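Local coordinates for putative translation initiation inhibitor (Salmonella typhimurium, PDB 3GTZ), which is of unknown function, a member of the RutC (YjgF-like) family and a putative translation initiation inhibitor, at residues Tyr26-Glu31 with Asn43-Ile48; Thr66-Ser70 with Tyr106-Ile110. All blocks are in the same frame, centred on the assembly; numbering follows the deposited sequence.

Overall arrangement
Both contacts are built on one mixed sheet, and their centres lie about 10 Å apart. Contact 1 sets helix 37-54 against the end of strand 23-28; contact 2 pairs strand 62-69 with strand 108-115, the neighbour of 23-28 in that sheet. They meet directly: Gly28 N lies 2.7 Å from Ile110 O, a probable hydrogen bond, and the ring of Pro30 packs on Val108 and Tyr106. Ile48 of contact 1 also rests on Ile110 of contact 2, which ties the helix layer to the middle of the sheet. Both contacts reach the second subunit of the trimer, contact 1 through Thr27, which packs on its Val93.

Contact 1: residues Tyr26-Glu31 with Asn43-Ile48; sequences YTGVPE and NTLAQI
Residues Tyr26-Glu31 and Asn43-Ile48 form a helix-on-sheet contact in which the end of strand 23-28, and the loop that follows, lie over one flank of helix 37-54. The segment axes run roughly antiparallel, at 151°, and approach to 8.7 Å. The backbones come nearest at Gly28 and Thr44, with 5.8 Å from Gly28 CA to Thr44 CA. Here Thr44 CG2 comes 3.4 Å from Gly28 C; the glycine, having no side chain, leaves room for that methyl. Thr44 turns CG2 toward the strand, anti to its own N, while OG1 bonds back to Gln40 O within the helix. Further along, Ile48 CG1 meets the ring of Tyr26 at its edge, near the ring plane, 3.6 Å from CE2. Helix 37-54 thus packs on the sheet of the YjgF-like alpha-beta fold, with Ile48 touching both Tyr26 and, on strand 108-115, Ile112. Gln47 supplies a hydrogen bond: its NE2 donates to Val29 O at 3.1 Å with an N-H...O angle of 150°. The acceptor lies close to the amide plane, but the donor is tilted from the carbonyl plane of Val29. Beside this bond the carboxylate of Glu31 stacks nearly parallel on the Gln47 amide, OE2 3.9 Å from Gln47 CD, whereas the Tyr26 ring stands almost perpendicular to that amide.

Contact 2: residues Thr66-Ser70 with Tyr106-Ile110; sequences TIFLS and YKVEI
Thr66-Ser70 and Tyr106-Ile110 pair as antiparallel strands in the interior of the sheet, strand 108-115 beside strand 62-69. Backbone hydrogen bonds come first. Phe68 and Glu109 form the hydrogen-bonded pair: Phe68 N donates to Glu109 O at 2.9 Å, and Glu109 N returns a bond to Phe68 O at 3.0 Å. Past the regular pairing, Ser70 N reaches Lys107 O at 3.1 Å. The hydroxyl of Ser70, set between its own N and carbonyl carbon (chi1 68°), adds a weak bond from OG to Tyr106 O at 3.3 Å. The same main-chain oxygens of Phe68 and Lys107 also receive CA-H groups: Val108 CA is 3.3 Å from Phe68 O, and Leu69 CA approaches Lys107 O.

Apolar contacts lie on one face, where Ile67 with Ile110 and Leu69 with Val108 are the non-hydrogen-bonded pairs. Ile67 and Val108 meet diagonally through their CG2 methyls, 3.9 Å apart, while Leu69 lays CD2 against Val108 CB at 4.0 Å. Ile67 and Leu69 also pack on Met78 of helix 75-85, and Val108 and Ile110 on helix 37-54, so that this face turns toward the two helices of the alpha-beta fold of YjgF-like proteins. Phe68 and Glu109 point to the other face, where both pack on Cys95 of the second subunit. Main-chain groups thus supply all but one, weak, of the hydrogen bonds, and the two faces divide the remaining work: aliphatic branches of the first bury against the chain's own helices, while the second, with Phe68 and Glu109, meets another subunit of the trimer.

Contact 1: residues Tyr26-Glu31 with Asn43-Ile48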
loop_
_atom_site.group_PDB
_atom_site.type_symbol
_atom_site.label_atom_id
_atom_site.label_comp_id
_atom_site.label_asym_id
_atom_site.label_seq_id
_atom_site.Cartn_x
_atom_site.Cartn_y
_atom_site.Cartn_z
ATOM N N TYR A 26 10.501 -0.912 0.153
ATOM C CA TYR A 26 11.034 -2.142 0.731
ATOM C C TYR A 26 9.981 -2.820 1.549
ATOM O O TYR A 26 9.178 -2.158 2.158
ATOM C CB TYR A 26 12.185 -1.787 1.670
ATOM C CG TYR A 26 12.756 -2.945 2.451
ATOM C CD1 TYR A 26 13.516 -3.926 1.809
ATOM C CD2 TYR A 26 12.563 -3.056 3.822
ATOM C CE1 TYR A 26 14.064 -4.993 2.506
ATOM C CE2 TYR A 26 13.088 -4.145 4.540
ATOM C CZ TYR A 26 13.856 -5.097 3.875
ATOM O OH TYR A 26 14.429 -6.165 4.567
ATOM N N THR A 27 10.049 -4.142 1.624
ATOM C CA THR A 27 9.155 -4.935 2.431
ATOM C C THR A 27 9.994 -5.838 3.319
ATOM O O THR A 27 10.757 -6.639 2.828
ATOM C CB THR A 27 8.206 -5.795 1.544
ATOM O OG1 THR A 27 7.100 -4.987 1.092
ATOM C CG2 THR A 27 7.655 -7.007 2.343
ATOM N N GLY A 28 9.850 -5.735 4.630
ATOM C CA GLY A 28 10.636 -6.572 5.498
ATOM C C GLY A 28 9.840 -7.793 5.876
ATOM O O GLY A 28 8.658 -7.701 6.186
ATOM N N VAL A 29 10.500 -8.940 5.824
ATOM C CA VAL A 29 9.907 -10.188 6.221
ATOM C C VAL A 29 10.817 -10.860 7.243
ATOM O O VAL A 29 12.029 -10.603 7.260
ATOM C CB VAL A 29 9.662 -11.101 4.994
ATOM C CG1 VAL A 29 9.033 -10.300 3.865
ATOM C CG2 VAL A 29 10.959 -11.718 4.524
ATOM N N PRO A 30 10.241 -11.698 8.123
ATOM C CA PRO A 30 11.044 -12.307 9.190
ATOM C C PRO A 30 12.159 -13.284 8.745
ATOM O O PRO A 30 12.068 -13.915 7.693
ATOM C CB PRO A 30 9.991 -13.010 10.047
ATOM C CG PRO A 30 8.695 -12.380 9.669
ATOM C CD PRO A 30 8.830 -12.082 8.237
ATOM N N GLU A 31 13.216 -13.377 9.558
ATOM C CA GLU A 31 14.312 -14.322 9.307
ATOM C C GLU A 31 14.100 -15.635 10.071
ATOM O O GLU A 31 14.207 -16.702 9.497
ATOM C CB GLU A 31 15.661 -13.702 9.678
ATOM C CG GLU A 31 16.365 -13.009 8.493
ATOM C CD GLU A 31 17.459 -11.991 8.924
ATOM O OE1 GLU A 31 17.683 -11.821 10.159
ATOM O OE2 GLU A 31 18.075 -11.363 8.012
ATOM N N ASN A 43 13.244 -7.943 14.942
ATOM C CA ASN A 43 14.224 -8.378 13.956
ATOM C C ASN A 43 13.959 -7.715 12.602
ATOM O O ASN A 43 14.892 -7.325 11.915
ATOM C CB ASN A 43 14.131 -9.889 13.849
ATOM C CG ASN A 43 15.355 -10.541 13.221
ATOM O OD1 ASN A 43 15.898 -10.086 12.251
ATOM N ND2 ASN A 43 15.747 -11.689 13.786
ATOM N N THR A 44 12.693 -7.560 12.234
ATOM C CA THR A 44 12.391 -6.975 10.959
ATOM C C THR A 44 12.679 -5.497 10.960
ATOM O O THR A 44 13.156 -4.973 9.964
ATOM C CB THR A 44 10.967 -7.242 10.486
ATOM O OG1 THR A 44 10.702 -8.628 10.627
ATOM C CG2 THR A 44 10.805 -6.867 8.997
ATOM N N LEU A 45 12.436 -4.828 12.075
ATOM C CA LEU A 45 12.797 -3.428 12.187
ATOM C C LEU A 45 14.306 -3.248 12.123
ATOM O O LEU A 45 14.769 -2.270 11.565
ATOM C CB LEU A 45 12.234 -2.867 13.455
ATOM C CG LEU A 45 10.703 -2.809 13.493
ATOM C CD1 LEU A 45 10.272 -2.409 14.888
ATOM C CD2 LEU A 45 10.212 -1.803 12.506
ATOM N N ALA A 46 15.074 -4.190 12.687
ATOM C CA ALA A 46 16.566 -4.187 12.551
ATOM C C ALA A 46 17.026 -4.341 11.122
ATOM O O ALA A 46 17.976 -3.659 10.741
ATOM C CB ALA A 46 17.247 -5.243 13.422
ATOM N N GLN A 47 16.360 -5.189 10.325
ATOM C CA GLN A 47 16.687 -5.334 8.869
ATOM C C GLN A 47 16.416 -4.054 8.076
ATOM O O GLN A 47 17.205 -3.665 7.211
ATOM C CB GLN A 47 15.877 -6.417 8.184
ATOM C CG GLN A 47 16.168 -7.857 8.590
ATOM C CD GLN A 47 15.067 -8.837 8.035
ATOM O OE1 GLN A 47 14.845 -8.924 6.807
ATOM N NE2 GLN A 47 14.350 -9.516 8.955
ATOM N N ILE A 48 15.279 -3.438 8.364
ATOM C CA ILE A 48 14.899 -2.189 7.767
ATOM C C ILE A 48 15.981 -1.122 7.991
ATOM O O ILE A 48 16.456 -0.520 7.013
ATOM C CB ILE A 48 13.551 -1.704 8.281
ATOM C CG1 ILE A 48 12.432 -2.617 7.759
ATOM C CG2 ILE A 48 13.341 -0.260 7.840
ATOM C CD1 ILE A 48 11.060 -2.299 8.313
#

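Contact 2: residues Thr66-Ser70 with Tyr106-Ile110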
loop_
_atom_site.group_PDB
_atom_site.type_symbol
_atom_site.label_atom_id
_atom_site.label_comp_id
_atom_site.label_asym_id
_atom_site.label_seq_id
_atom_site.Cartn_x
_atom_site.Cartn_y
_atom_site.Cartn_z
ATOM N N THR A 66 3.352 0.100 6.804
ATOM C CA THR A 66 2.170 -0.714 6.918
ATOM C C THR A 66 2.614 -2.048 7.445
ATOM O O THR A 66 3.483 -2.677 6.872
ATOM C CB THR A 66 1.500 -0.869 5.575
ATOM O OG1 THR A 66 1.346 0.438 4.998
ATOM C CG2 THR A 66 0.116 -1.538 5.700
ATOM N N ILE A 67 2.043 -2.441 8.576
ATOM C CA ILE A 67 2.376 -3.676 9.264
ATOM C C ILE A 67 1.233 -4.665 9.061
ATOM O O ILE A 67 0.096 -4.371 9.388
ATOM C CB ILE A 67 2.561 -3.403 10.766
ATOM C CG1 ILE A 67 3.638 -2.326 10.977
ATOM C CG2 ILE A 67 2.969 -4.634 11.487
ATOM C CD1 ILE A 67 4.016 -2.109 12.460
ATOM N N PHE A 68 1.537 -5.823 8.490
ATOM C CA PHE A 68 0.565 -6.891 8.330
ATOM C C PHE A 68 0.882 -7.966 9.353
ATOM O O PHE A 68 1.995 -8.433 9.435
ATOM C CB PHE A 68 0.622 -7.475 6.935
ATOM C CG PHE A 68 0.213 -6.520 5.851
ATOM C CD1 PHE A 68 -1.108 -6.299 5.581
ATOM C CD2 PHE A 68 1.168 -5.848 5.093
ATOM C CE1 PHE A 68 -1.505 -5.413 4.568
ATOM C CE2 PHE A 68 0.791 -4.961 4.070
ATOM C CZ PHE A 68 -0.551 -4.742 3.808
ATOM N N LEU A 69 -0.105 -8.323 10.166
ATOM C CA LEU A 69 0.039 -9.407 11.151
ATOM C C LEU A 69 -0.853 -10.535 10.723
ATOM O O LEU A 69 -1.958 -10.289 10.278
ATOM C CB LEU A 69 -0.416 -8.925 12.526
ATOM C CG LEU A 69 0.430 -7.844 13.193
ATOM C CD1 LEU A 69 -0.399 -7.126 14.215
ATOM C CD2 LEU A 69 1.721 -8.399 13.821
ATOM N N SER A 70 -0.401 -11.764 10.888
ATOM C CA SER A 70 -1.241 -12.916 10.605
ATOM C C SER A 70 -2.347 -13.168 11.658
ATOM O O SER A 70 -3.354 -13.820 11.365
ATOM C CB SER A 70 -0.372 -14.164 10.429
ATOM O OG SER A 70 0.229 -14.538 11.635
ATOM N N TYR A 106 5.114 -16.844 9.319
ATOM C CA TYR A 106 5.321 -15.394 9.460
ATOM C C TYR A 106 4.274 -14.824 10.374
ATOM O O TYR A 106 3.087 -14.922 10.066
ATOM C CB TYR A 106 5.160 -14.647 8.129
ATOM C CG TYR A 106 6.233 -14.821 7.085
ATOM C CD1 TYR A 106 7.479 -15.362 7.389
ATOM C CD2 TYR A 106 5.994 -14.414 5.775
ATOM C CE1 TYR A 106 8.458 -15.512 6.395
ATOM C CE2 TYR A 106 6.959 -14.561 4.777
ATOM C CZ TYR A 106 8.186 -15.104 5.089
ATOM O OH TYR A 106 9.148 -15.232 4.110
ATOM N N LYS A 107 4.673 -14.186 11.470
ATOM C CA LYS A 107 3.659 -13.549 12.316
ATOM C C LYS A 107 3.462 -12.098 11.841
ATOM O O LYS A 107 2.425 -11.501 12.059
ATOM C CB LYS A 107 3.968 -13.638 13.841
ATOM C CG LYS A 107 4.799 -14.846 14.339
ATOM C CD LYS A 107 4.167 -16.184 14.200
ATOM C CE LYS A 107 5.028 -17.326 14.843
ATOM N NZ LYS A 107 6.188 -17.950 14.042
ATOM N N VAL A 108 4.456 -11.556 11.151
ATOM C CA VAL A 108 4.478 -10.132 10.790
ATOM C C VAL A 108 5.200 -9.929 9.455
ATOM O O VAL A 108 6.038 -10.743 9.055
ATOM C CB VAL A 108 5.151 -9.295 11.891
ATOM C CG1 VAL A 108 6.542 -9.808 12.167
ATOM C CG2 VAL A 108 5.206 -7.864 11.514
ATOM N N GLU A 109 4.848 -8.843 8.776
ATOM C CA GLU A 109 5.541 -8.381 7.586
ATOM C C GLU A 109 5.388 -6.847 7.556
ATOM O O GLU A 109 4.400 -6.313 8.083
ATOM C CB GLU A 109 4.876 -9.053 6.410
ATOM C CG GLU A 109 5.439 -8.850 5.064
ATOM C CD GLU A 109 4.829 -9.862 4.072
ATOM O OE1 GLU A 109 4.343 -9.425 2.994
ATOM O OE2 GLU A 109 4.794 -11.078 4.406
ATOM N N ILE A 110 6.357 -6.122 7.009
ATOM C CA ILE A 110 6.345 -4.654 7.163
ATOM C C ILE A 110 6.787 -3.921 5.894
ATOM O O ILE A 110 7.933 -4.045 5.476
ATOM C CB ILE A 110 7.258 -4.196 8.328
ATOM C CG1 ILE A 110 6.875 -4.877 9.659
ATOM C CG2 ILE A 110 7.179 -2.698 8.477
ATOM C CD1 ILE A 110 7.756 -4.486 10.845
#